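Reducing-end xylose-releasing exo-oligoxylanase Rex8A (Paenibacillus barcinonensis, PDB 6SUD) hydrolyses short linear and branched xylooligosaccharides, releasing xylose from their reducing ends during xylan breakdown. Local coordinates at residues H101-W112 against P123-F133; P191-L199 against Y263-A271. The protein carries 1 engineered substitution. One frame throughout, in Å; residues are numbered along the deposited sequence.

Contact 1. Residues H101-W112 against P123-F133; sequences HTEGRYKDYFAW and PGPAPDGEEFF. With XYP (beta-D-xylopyranose), chain K.
His101 NE2 donates to Pro123 O over 2.6 Å, meeting a lone pair in the carbonyl plane, while Pro123 O sits slightly out of the imidazole plane. Farther along, Trp112 N donates to Gly124 O at 2.9 Å, and the same oxygen lies at the indole edge beside CD1. Tyr106 lays one ring face on Gly124 and Pro125: Pro125 CD sits 3.9 Å from the ring centroid in a CH-pi contact, with Gly124 CA over the same face. Arg105 CG covers the opposite face, while the hydroxyl reaches Glu189. Tyr109 CD2 packs against Pro125 CG, its OH bonding to Asp174 O. In the (alpha/alpha)6 barrel of glycoside hydrolase family 8, this contact ties the loop after helix 85-99 to the start of helix 127-144. There Glu130, bent at chi2 (69°), turns its carboxylate back to the loop. Its OE2 takes a nearly straight bond (168°) from Phe110 N at 2.7 Å, on the anti side but tilted from the carboxylate plane. A water within bonding distance of Glu130 OE1, Phe110 O and Ala126 N accepts from Ala126 N and links the carboxylate to the loop. Beyond it the rings of Phe110 and Phe133 overlap obliquely, centroids 4.2 Å apart, with Phe133 CE2 over the Phe110 face. On the sugar side Asp128 OD2 accepts from xylose O3 at 2.6 Å, and Ala126 CB lies 3.1 Å from xylose O4; Trp112 CZ3 approaches the ring oxygen O5 of the same xylose.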
loop_
_atom_site.group_PDB
_atom_site.type_symbol
_atom_site.label_atom_id
_atom_site.label_comp_id
_atom_site.label_asym_id
_atom_site.label_seq_id
_atom_site.Cartn_x
_atom_site.Cartn_y
_atom_site.Cartn_z
ATOM N N HIS A 101 -10.898 17.267 -3.069
ATOM C CA HIS A 101 -12.104 17.966 -3.584
ATOM C C HIS A 101 -12.883 18.612 -2.431
ATOM O O HIS A 101 -13.118 17.934 -1.415
ATOM C CB HIS A 101 -12.990 16.985 -4.347
ATOM C CG HIS A 101 -12.401 16.495 -5.623
ATOM N ND1 HIS A 101 -12.295 17.299 -6.746
ATOM C CD2 HIS A 101 -11.912 15.285 -5.973
ATOM C CE1 HIS A 101 -11.763 16.603 -7.731
ATOM N NE2 HIS A 101 -11.517 15.362 -7.285
ATOM N N THR A 102 -13.319 19.863 -2.603
ATOM C CA THR A 102 -14.097 20.602 -1.573
ATOM C C THR A 102 -15.598 20.538 -1.880
ATOM O O THR A 102 -16.385 20.834 -0.958
ATOM C CB THR A 102 -13.610 22.049 -1.429
ATOM O OG1 THR A 102 -13.784 22.722 -2.674
ATOM C CG2 THR A 102 -12.163 22.135 -1.004
ATOM N N GLU A 103 -15.979 20.168 -3.107
ATOM C CA GLU A 103 -17.404 20.115 -3.542
ATOM C C GLU A 103 -17.601 19.046 -4.619
ATOM O O GLU A 103 -16.602 18.580 -5.202
ATOM C CB GLU A 103 -17.868 21.485 -4.053
ATOM C CG GLU A 103 -17.341 21.867 -5.425
ATOM C CD GLU A 103 -15.935 22.441 -5.484
ATOM O OE1 GLU A 103 -15.214 22.344 -4.473
ATOM O OE2 GLU A 103 -15.561 22.978 -6.550
ATOM N N GLY A 104 -18.865 18.707 -4.875
ATOM C CA GLY A 104 -19.292 17.912 -6.037
ATOM C C GLY A 104 -19.279 16.432 -5.727
ATOM O O GLY A 104 -19.206 16.075 -4.534
ATOM N N ARG A 105 -19.336 15.596 -6.765
ATOM C CA ARG A 105 -19.573 14.137 -6.619
ATOM C C ARG A 105 -18.394 13.470 -5.899
ATOM O O ARG A 105 -18.619 12.385 -5.335
ATOM C CB ARG A 105 -19.859 13.466 -7.965
ATOM C CG ARG A 105 -18.689 13.412 -8.938
ATOM C CD ARG A 105 -18.984 12.457 -10.087
ATOM N NE ARG A 105 -20.249 12.778 -10.742
ATOM C CZ ARG A 105 -21.378 12.062 -10.665
ATOM N NH1 ARG A 105 -21.436 10.935 -9.972
ATOM N NH2 ARG A 105 -22.458 12.487 -11.296
ATOM N N TYR A 106 -17.213 14.104 -5.877
ATOM C CA TYR A 106 -15.972 13.530 -5.276
ATOM C C TYR A 106 -15.544 14.291 -4.010
ATOM O O TYR A 106 -14.389 14.151 -3.577
ATOM C CB TYR A 106 -14.841 13.521 -6.309
ATOM C CG TYR A 106 -15.098 12.719 -7.561
ATOM C CD1 TYR A 106 -15.609 11.433 -7.501
ATOM C CD2 TYR A 106 -14.799 13.233 -8.814
ATOM C CE1 TYR A 106 -15.843 10.692 -8.649
ATOM C CE2 TYR A 106 -15.017 12.503 -9.971
ATOM C CZ TYR A 106 -15.544 11.227 -9.890
ATOM O OH TYR A 106 -15.765 10.503 -11.024
ATOM N N LYS A 107 -16.450 15.060 -3.405
ATOM C CA LYS A 107 -16.173 15.883 -2.200
ATOM C C LYS A 107 -15.425 15.045 -1.155
ATOM O O LYS A 107 -15.932 13.967 -0.798
ATOM C CB LYS A 107 -17.495 16.380 -1.605
ATOM C CG LYS A 107 -17.355 17.356 -0.444
ATOM C CD LYS A 107 -18.670 17.992 -0.035
ATOM C CE LYS A 107 -19.504 17.108 0.866
ATOM N NZ LYS A 107 -19.050 17.179 2.277
ATOM N N ASP A 108 -14.265 15.530 -0.691
ATOM C CA ASP A 108 -13.452 14.942 0.412
ATOM C C ASP A 108 -12.571 13.803 -0.118
ATOM O O ASP A 108 -11.643 13.415 0.600
ATOM C CB ASP A 108 -14.315 14.480 1.592
ATOM C CG ASP A 108 -15.161 15.582 2.214
ATOM O OD1 ASP A 108 -14.803 16.763 2.041
ATOM O OD2 ASP A 108 -16.168 15.247 2.877
ATOM N N TYR A 109 -12.847 13.280 -1.319
ATOM C CA TYR A 109 -11.901 12.400 -2.065
ATOM C C TYR A 109 -10.750 13.242 -2.631
ATOM O O TYR A 109 -10.822 14.492 -2.645
ATOM C CB TYR A 109 -12.594 11.658 -3.212
ATOM C CG TYR A 109 -13.666 10.657 -2.851
ATOM C CD1 TYR A 109 -13.757 10.075 -1.595
ATOM C CD2 TYR A 109 -14.557 10.231 -3.820
ATOM C CE1 TYR A 109 -14.721 9.120 -1.313
ATOM C CE2 TYR A 109 -15.532 9.287 -3.554
ATOM C CZ TYR A 109 -15.606 8.719 -2.297
ATOM O OH TYR A 109 -16.562 7.775 -2.035
ATOM N N PHE A 110 -9.704 12.560 -3.104
ATOM C CA PHE A 110 -8.483 13.166 -3.700
ATOM C C PHE A 110 -8.442 12.821 -5.185
ATOM O O PHE A 110 -8.705 11.657 -5.530
ATOM C CB PHE A 110 -7.228 12.653 -2.997
ATOM C CG PHE A 110 -7.212 12.954 -1.520
ATOM C CD1 PHE A 110 -7.930 12.170 -0.631
ATOM C CD2 PHE A 110 -6.523 14.055 -1.037
ATOM C CE1 PHE A 110 -7.937 12.464 0.726
ATOM C CE2 PHE A 110 -6.522 14.345 0.318
ATOM C CZ PHE A 110 -7.226 13.543 1.196
ATOM N N ALA A 111 -8.198 13.816 -6.027
ATOM C CA ALA A 111 -7.965 13.635 -7.479
ATOM C C ALA A 111 -6.768 12.691 -7.627
ATOM O O ALA A 111 -5.788 12.875 -6.894
ATOM C CB ALA A 111 -7.727 14.978 -8.130
ATOM N N TRP A 112 -6.879 11.637 -8.430
ATOM C CA TRP A 112 -5.911 10.515 -8.323
ATOM C C TRP A 112 -4.532 10.982 -8.803
ATOM O O TRP A 112 -3.538 10.388 -8.384
ATOM C CB TRP A 112 -6.381 9.251 -9.046
ATOM C CG TRP A 112 -6.282 9.238 -10.541
ATOM C CD1 TRP A 112 -7.240 9.640 -11.421
ATOM C CD2 TRP A 112 -5.205 8.712 -11.346
ATOM N NE1 TRP A 112 -6.832 9.426 -12.708
ATOM C CE2 TRP A 112 -5.584 8.864 -12.695
ATOM C CE3 TRP A 112 -3.953 8.160 -11.058
ATOM C CZ2 TRP A 112 -4.764 8.474 -13.754
ATOM C CZ3 TRP A 112 -3.142 7.773 -12.100
ATOM C CH2 TRP A 112 -3.554 7.915 -13.427
ATOM N N PRO A 123 -10.246 14.483 -12.246
ATOM C CA PRO A 123 -10.853 14.630 -10.922
ATOM C C PRO A 123 -11.130 13.309 -10.187
ATOM O O PRO A 123 -11.247 13.342 -8.970
ATOM C CB PRO A 123 -12.165 15.358 -11.237
ATOM C CG PRO A 123 -12.525 14.877 -12.625
ATOM C CD PRO A 123 -11.199 14.697 -13.340
ATOM N N GLY A 124 -11.225 12.194 -10.920
ATOM C CA GLY A 124 -11.582 10.875 -10.361
ATOM C C GLY A 124 -10.564 10.396 -9.327
ATOM O O GLY A 124 -9.372 10.604 -9.496
ATOM N N PRO A 125 -11.014 9.775 -8.215
ATOM C CA PRO A 125 -10.119 9.241 -7.190
ATOM C C PRO A 125 -9.682 7.778 -7.382
ATOM O O PRO A 125 -10.274 7.060 -8.168
ATOM C CB PRO A 125 -11.022 9.351 -5.964
ATOM C CG PRO A 125 -12.370 8.918 -6.501
ATOM C CD PRO A 125 -12.431 9.547 -7.879
ATOM N N ALA A 126 -8.655 7.382 -6.631
ATOM C CA ALA A 126 -8.104 6.016 -6.550
ATOM C C ALA A 126 -8.201 5.546 -5.101
ATOM O O ALA A 126 -7.422 5.989 -4.262
ATOM C CB ALA A 126 -6.681 6.008 -7.046
ATOM N N PRO A 127 -9.183 4.684 -4.757
ATOM C CA PRO A 127 -9.415 4.283 -3.367
ATOM C C PRO A 127 -8.195 3.798 -2.565
ATOM O O PRO A 127 -8.221 3.958 -1.369
ATOM C CB PRO A 127 -10.426 3.128 -3.488
ATOM C CG PRO A 127 -11.153 3.375 -4.788
ATOM C CD PRO A 127 -10.186 4.131 -5.676
ATOM N N ASP A 128 -7.158 3.229 -3.192
ATOM C CA ASP A 128 -5.955 2.802 -2.424
ATOM C C ASP A 128 -5.240 4.047 -1.885
ATOM O O ASP A 128 -4.467 3.931 -0.889
ATOM C CB ASP A 128 -4.994 1.920 -3.222
ATOM C CG ASP A 128 -4.461 2.520 -4.509
ATOM O OD1 ASP A 128 -5.161 3.379 -5.121
ATOM O OD2 ASP A 128 -3.344 2.103 -4.910
ATOM N N GLY A 129 -5.457 5.195 -2.518
ATOM C CA GLY A 129 -4.961 6.482 -1.999
ATOM C C GLY A 129 -5.659 6.832 -0.696
ATOM O O GLY A 129 -4.986 6.940 0.346
ATOM N N GLU A 130 -6.982 6.967 -0.748
ATOM C CA GLU A 130 -7.837 7.345 0.412
ATOM C C GLU A 130 -7.536 6.454 1.626
ATOM O O GLU A 130 -7.337 6.989 2.722
ATOM C CB GLU A 130 -9.322 7.289 0.026
ATOM C CG GLU A 130 -9.850 8.563 -0.635
ATOM C CD GLU A 130 -9.344 8.904 -2.030
ATOM O OE1 GLU A 130 -8.499 8.172 -2.556
ATOM O OE2 GLU A 130 -9.820 9.880 -2.611
ATOM N N GLU A 131 -7.471 5.139 1.468
ATOM C CA GLU A 131 -7.303 4.243 2.643
ATOM C C GLU A 131 -5.901 4.396 3.253
ATOM O O GLU A 131 -5.788 4.326 4.474
ATOM C CB GLU A 131 -7.634 2.804 2.272
ATOM C CG GLU A 131 -6.714 2.219 1.238
ATOM C CD GLU A 131 -7.161 0.842 0.816
ATOM O OE1 GLU A 131 -7.978 0.247 1.544
ATOM O OE2 GLU A 131 -6.722 0.395 -0.256
ATOM N N PHE A 132 -4.856 4.660 2.466
ATOM C CA PHE A 132 -3.516 4.940 3.052
ATOM C C PHE A 132 -3.489 6.320 3.701
ATOM O O PHE A 132 -2.835 6.449 4.740
ATOM C CB PHE A 132 -2.382 4.853 2.033
ATOM C CG PHE A 132 -1.700 3.511 1.988
ATOM C CD1 PHE A 132 -2.273 2.459 1.296
ATOM C CD2 PHE A 132 -0.452 3.315 2.569
ATOM C CE1 PHE A 132 -1.647 1.222 1.234
ATOM C CE2 PHE A 132 0.181 2.082 2.492
ATOM C CZ PHE A 132 -0.418 1.037 1.815
ATOM N N PHE A 133 -4.099 7.333 3.084
ATOM C CA PHE A 133 -4.141 8.690 3.684
ATOM C C PHE A 133 -4.733 8.548 5.086
ATOM O O PHE A 133 -4.130 8.992 6.074
ATOM C CB PHE A 133 -4.977 9.666 2.856
ATOM C CG PHE A 133 -4.326 10.320 1.660
ATOM C CD1 PHE A 133 -3.098 10.954 1.754
ATOM C CD2 PHE A 133 -5.004 10.400 0.454
ATOM C CE1 PHE A 133 -2.557 11.600 0.656
ATOM C CE2 PHE A 133 -4.454 11.044 -0.653
ATOM C CZ PHE A 133 -3.231 11.656 -0.537
HETATM O O1 XYP K . -1.628 3.795 -11.798
HETATM C C1 XYP K . -2.449 3.849 -10.610
HETATM C C2 XYP K . -2.248 2.661 -9.666
HETATM C C3 XYP K . -3.220 2.697 -8.493
HETATM C C4 XYP K . -3.565 4.145 -8.165
HETATM C C5 XYP K . -2.375 5.032 -8.514
HETATM O O2 XYP K . -2.346 1.412 -10.363
HETATM O O3 XYP K . -2.605 1.999 -7.397
HETATM O O4 XYP K . -4.703 4.541 -8.935
HETATM O O5 XYP K . -2.107 5.048 -9.915
HETATM O O HOH W 1 -7.421 9.292 -4.788
#

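Contact 2. Residues P191-L199 against Y263-A271; sequences PFSDPSYHL and YSDAYRVAA. With XYP (beta-D-xylopyranose), chain K; XYP (beta-D-xylopyranose), chain J.
Chi1 of -178° swings the CG of Asp194 opposite its own backbone nitrogen, and chi1 of -87° sets that of Asp265 opposite its carbonyl carbon; the two carboxylates thereby meet with Asp194 OD2 2.6 Å from Asp265 OD2. The carboxylates are nearly coplanar, although the two side chains cross at about a right angle. Asp194 OD1 is held from within its own segment: Ser196 N donates to its anti lone pair, closing an Asx turn, and Ser196 OG donates from above the carboxylate plane at 2.7 Å. These two bonds fix the rotation of the acid. With alanine at Asp194, Ser196 N and OG would probably lose their acceptor and Asp265 OD2 the oxygen facing it, so that the Asp265 carboxylate is less firmly placed. Arg268, bent at chi3, brings NE to Asp265 O at 3.1 Å, in the guanidinium plane and on a carbonyl lone pair, while NH2 makes a salt bridge to Asp265 OD2 and lies 3.0 Å from Ser196 OG. NH1 bonds to Tyr74 OH. Tyr197 stands nearly perpendicular to the guanidinium, which meets its edge at CE1, and Asp194 CB covers one ring face. Farther from the sugars, Val269 CG2 packs 3.9 Å from Pro195 CB. A water joins Tyr197 OH, Asp265 OD2 and O2 of one xylose (chain K), whose O2 donates to Asp265 OD1 at 2.8 Å; Arg268 NH1 bonds to its O3. Asp265 OD1 also lies 3.6 Å from O4 of the second xylose (chain J). With Asp265 the inferred proton acceptor and Glu70 the inferred donor, the site is consistent with the catalytic centre of a family 8 glycoside hydrolase.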
loop_
_atom_site.group_PDB
_atom_site.type_symbol
_atom_site.label_atom_id
_atom_site.label_comp_id
_atom_site.label_asym_id
_atom_site.label_seq_id
_atom_site.Cartn_x
_atom_site.Cartn_y
_atom_site.Cartn_z
ATOM N N PRO A 191 -18.522 -1.783 -10.768
ATOM C CA PRO A 191 -18.795 -2.912 -9.883
ATOM C C PRO A 191 -17.759 -4.040 -10.001
ATOM O O PRO A 191 -18.083 -5.158 -10.325
ATOM C CB PRO A 191 -20.161 -3.388 -10.392
ATOM C CG PRO A 191 -20.075 -3.169 -11.885
ATOM C CD PRO A 191 -19.226 -1.923 -12.054
ATOM N N PHE A 192 -16.498 -3.707 -9.780
ATOM C CA PHE A 192 -15.441 -4.726 -9.597
ATOM C C PHE A 192 -14.374 -4.126 -8.704
ATOM O O PHE A 192 -14.484 -2.939 -8.313
ATOM C CB PHE A 192 -14.876 -5.220 -10.930
ATOM C CG PHE A 192 -14.202 -4.183 -11.790
ATOM C CD1 PHE A 192 -12.858 -3.883 -11.625
ATOM C CD2 PHE A 192 -14.902 -3.545 -12.802
ATOM C CE1 PHE A 192 -12.232 -2.954 -12.437
ATOM C CE2 PHE A 192 -14.276 -2.613 -13.615
ATOM C CZ PHE A 192 -12.942 -2.322 -13.436
ATOM N N SER A 193 -13.374 -4.945 -8.400
ATOM C CA SER A 193 -12.344 -4.604 -7.398
ATOM C C SER A 193 -10.947 -4.764 -7.987
ATOM O O SER A 193 -10.798 -5.057 -9.187
ATOM C CB SER A 193 -12.538 -5.420 -6.157
ATOM O OG SER A 193 -11.851 -4.824 -5.067
ATOM N N ASP A 194 -9.969 -4.490 -7.138
ATOM C CA ASP A 194 -8.513 -4.616 -7.392
ATOM C C ASP A 194 -7.952 -5.275 -6.141
ATOM O O ASP A 194 -7.925 -4.623 -5.106
ATOM C CB ASP A 194 -7.923 -3.231 -7.663
ATOM C CG ASP A 194 -6.445 -3.217 -7.986
ATOM O OD1 ASP A 194 -5.692 -3.996 -7.362
ATOM O OD2 ASP A 194 -6.074 -2.429 -8.855
ATOM N N PRO A 195 -7.573 -6.575 -6.151
ATOM C CA PRO A 195 -7.142 -7.258 -4.924
ATOM C C PRO A 195 -6.031 -6.565 -4.118
ATOM O O PRO A 195 -6.007 -6.681 -2.936
ATOM C CB PRO A 195 -6.643 -8.614 -5.441
ATOM C CG PRO A 195 -7.440 -8.846 -6.703
ATOM C CD PRO A 195 -7.621 -7.469 -7.316
ATOM N N SER A 196 -5.148 -5.822 -4.767
ATOM C CA SER A 196 -4.034 -5.100 -4.094
ATOM C C SER A 196 -4.575 -3.942 -3.237
ATOM O O SER A 196 -3.830 -3.429 -2.388
ATOM C CB SER A 196 -3.041 -4.627 -5.115
ATOM O OG SER A 196 -3.571 -3.505 -5.795
ATOM N N TYR A 197 -5.818 -3.524 -3.454
ATOM C CA TYR A 197 -6.458 -2.430 -2.673
ATOM C C TYR A 197 -6.983 -2.937 -1.323
ATOM O O TYR A 197 -7.363 -2.084 -0.496
ATOM C CB TYR A 197 -7.627 -1.829 -3.456
ATOM C CG TYR A 197 -7.290 -0.974 -4.653
ATOM C CD1 TYR A 197 -6.028 -0.923 -5.219
ATOM C CD2 TYR A 197 -8.284 -0.224 -5.254
ATOM C CE1 TYR A 197 -5.764 -0.135 -6.329
ATOM C CE2 TYR A 197 -8.043 0.569 -6.365
ATOM C CZ TYR A 197 -6.773 0.613 -6.914
ATOM O OH TYR A 197 -6.529 1.407 -8.008
ATOM N N HIS A 198 -7.049 -4.254 -1.108
ATOM C CA HIS A 198 -7.669 -4.871 0.096
ATOM C C HIS A 198 -6.668 -4.918 1.246
ATOM O O HIS A 198 -5.701 -5.685 1.180
ATOM C CB HIS A 198 -8.244 -6.259 -0.209
ATOM C CG HIS A 198 -9.418 -6.182 -1.114
ATOM N ND1 HIS A 198 -10.720 -6.411 -0.680
ATOM C CD2 HIS A 198 -9.502 -5.795 -2.410
ATOM C CE1 HIS A 198 -11.532 -6.225 -1.704
ATOM N NE2 HIS A 198 -10.799 -5.868 -2.780
ATOM N N LEU A 199 -6.951 -4.137 2.282
ATOM C CA LEU A 199 -6.049 -3.949 3.439
ATOM C C LEU A 199 -6.825 -4.283 4.701
ATOM O O LEU A 199 -7.118 -3.393 5.501
ATOM C CB LEU A 199 -5.558 -2.502 3.480
ATOM C CG LEU A 199 -4.908 -1.953 2.216
ATOM C CD1 LEU A 199 -4.597 -0.492 2.425
ATOM C CD2 LEU A 199 -3.640 -2.695 1.845
ATOM N N TYR A 263 0.783 -8.535 -12.745
ATOM C CA TYR A 263 1.608 -7.355 -13.107
ATOM C C TYR A 263 1.551 -6.365 -11.934
ATOM O O TYR A 263 0.972 -6.687 -10.894
ATOM C CB TYR A 263 1.106 -6.744 -14.416
ATOM C CG TYR A 263 2.145 -6.047 -15.264
ATOM C CD1 TYR A 263 3.265 -6.725 -15.722
ATOM C CD2 TYR A 263 1.988 -4.721 -15.639
ATOM C CE1 TYR A 263 4.211 -6.097 -16.519
ATOM C CE2 TYR A 263 2.925 -4.078 -16.436
ATOM C CZ TYR A 263 4.037 -4.769 -16.876
ATOM O OH TYR A 263 4.949 -4.119 -17.657
ATOM N N SER A 264 2.100 -5.166 -12.133
ATOM C CA SER A 264 2.480 -4.149 -11.108
ATOM C C SER A 264 1.511 -4.048 -9.915
ATOM O O SER A 264 1.997 -4.128 -8.787
ATOM C CB SER A 264 2.628 -2.817 -11.767
ATOM O OG SER A 264 3.520 -2.919 -12.861
ATOM N N ASP A 265 0.208 -3.843 -10.122
ATOM C CA ASP A 265 -0.740 -3.662 -8.984
ATOM C C ASP A 265 -0.678 -4.889 -8.060
ATOM O O ASP A 265 -0.525 -4.722 -6.810
ATOM C CB ASP A 265 -2.184 -3.455 -9.453
ATOM C CG ASP A 265 -2.558 -2.019 -9.767
ATOM O OD1 ASP A 265 -1.690 -1.266 -10.254
ATOM O OD2 ASP A 265 -3.731 -1.675 -9.541
ATOM N N ALA A 266 -0.771 -6.085 -8.655
ATOM C CA ALA A 266 -0.986 -7.360 -7.930
ATOM C C ALA A 266 0.224 -7.719 -7.061
ATOM O O ALA A 266 0.064 -8.572 -6.166
ATOM C CB ALA A 266 -1.327 -8.473 -8.889
ATOM N N TYR A 267 1.394 -7.116 -7.283
ATOM C CA TYR A 267 2.594 -7.408 -6.458
ATOM C C TYR A 267 2.300 -7.147 -4.982
ATOM O O TYR A 267 2.797 -7.907 -4.118
ATOM C CB TYR A 267 3.785 -6.545 -6.875
ATOM C CG TYR A 267 4.209 -6.713 -8.304
ATOM C CD1 TYR A 267 3.719 -7.747 -9.085
ATOM C CD2 TYR A 267 5.164 -5.873 -8.851
ATOM C CE1 TYR A 267 4.124 -7.916 -10.396
ATOM C CE2 TYR A 267 5.576 -6.025 -10.163
ATOM C CZ TYR A 267 5.049 -7.039 -10.937
ATOM O OH TYR A 267 5.476 -7.193 -12.225
ATOM N N ARG A 268 1.472 -6.137 -4.700
ATOM C CA ARG A 268 1.239 -5.647 -3.316
ATOM C C ARG A 268 0.397 -6.661 -2.536
ATOM O O ARG A 268 0.483 -6.636 -1.312
ATOM C CB ARG A 268 0.602 -4.258 -3.341
ATOM C CG ARG A 268 1.471 -3.230 -4.056
ATOM C CD ARG A 268 0.686 -1.952 -4.245
ATOM N NE ARG A 268 -0.365 -2.062 -5.265
ATOM C CZ ARG A 268 -1.008 -1.015 -5.788
ATOM N NH1 ARG A 268 -0.761 0.200 -5.340
ATOM N NH2 ARG A 268 -1.914 -1.176 -6.735
ATOM N N VAL A 269 -0.337 -7.564 -3.198
ATOM C CA VAL A 269 -1.163 -8.551 -2.462
ATOM C C VAL A 269 -0.292 -9.345 -1.483
ATOM O O VAL A 269 -0.742 -9.523 -0.335
ATOM C CB VAL A 269 -1.910 -9.535 -3.371
ATOM C CG1 VAL A 269 -2.571 -10.588 -2.508
ATOM C CG2 VAL A 269 -2.888 -8.813 -4.282
ATOM N N ALA A 270 0.864 -9.846 -1.925
ATOM C CA ALA A 270 1.732 -10.719 -1.098
ATOM C C ALA A 270 2.198 -9.926 0.116
ATOM O O ALA A 270 2.307 -10.524 1.197
ATOM C CB ALA A 270 2.932 -11.219 -1.862
ATOM N N ALA A 271 2.475 -8.643 -0.083
ATOM C CA ALA A 271 2.949 -7.714 0.964
ATOM C C ALA A 271 1.821 -7.479 1.977
ATOM O O ALA A 271 2.084 -7.526 3.165
ATOM C CB ALA A 271 3.396 -6.411 0.353
HETATM O O1 XYP K . -1.628 3.795 -11.798
HETATM C C1 XYP K . -2.449 3.849 -10.610
HETATM C C2 XYP K . -2.248 2.661 -9.666
HETATM C C3 XYP K . -3.220 2.697 -8.493
HETATM C C4 XYP K . -3.565 4.145 -8.165
HETATM C C5 XYP K . -2.375 5.032 -8.514
HETATM O O2 XYP K . -2.346 1.412 -10.363
HETATM O O3 XYP K . -2.605 1.999 -7.397
HETATM O O4 XYP K . -4.703 4.541 -8.935
HETATM O O5 XYP K . -2.107 5.048 -9.915
HETATM O O1 XYP J . 4.246 2.016 -13.234
HETATM C C1 XYP J . 3.394 1.815 -12.099
HETATM C C2 XYP J . 2.797 3.168 -11.719
HETATM C C3 XYP J . 1.943 2.970 -10.497
HETATM C C4 XYP J . 0.832 1.990 -10.802
HETATM C C5 XYP J . 1.401 0.685 -11.340
HETATM O O2 XYP J . 3.780 4.179 -11.421
HETATM O O3 XYP J . 1.394 4.227 -10.096
HETATM O O4 XYP J . 0.112 1.796 -9.580
HETATM O O5 XYP J . 2.310 0.921 -12.430
HETATM O O HOH W 2 -4.846 0.561 -9.847
#

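Contact 1 closes before contact 2 opens along the chain, and their centres lie about 18 Å apart within the same family 8 catalytic domain. Helix 127-144 begins in contact 1, helix 268-280 in contact 2, and the starts of both face the xylose of chain K, to which Asp128, Asp265 and Arg268 all bond. The contacts also touch directly: Asp128 OD2 pairs weakly with Arg268 NH1 at 3.2 Å, while Glu131 packs against Tyr197 and Leu199. Contact 1, partly buried and centred about 16 Å from the chain's centre, lines one side of this sugar site; contact 2, buried and centred about 9 Å from it, carries the inferred proton acceptor.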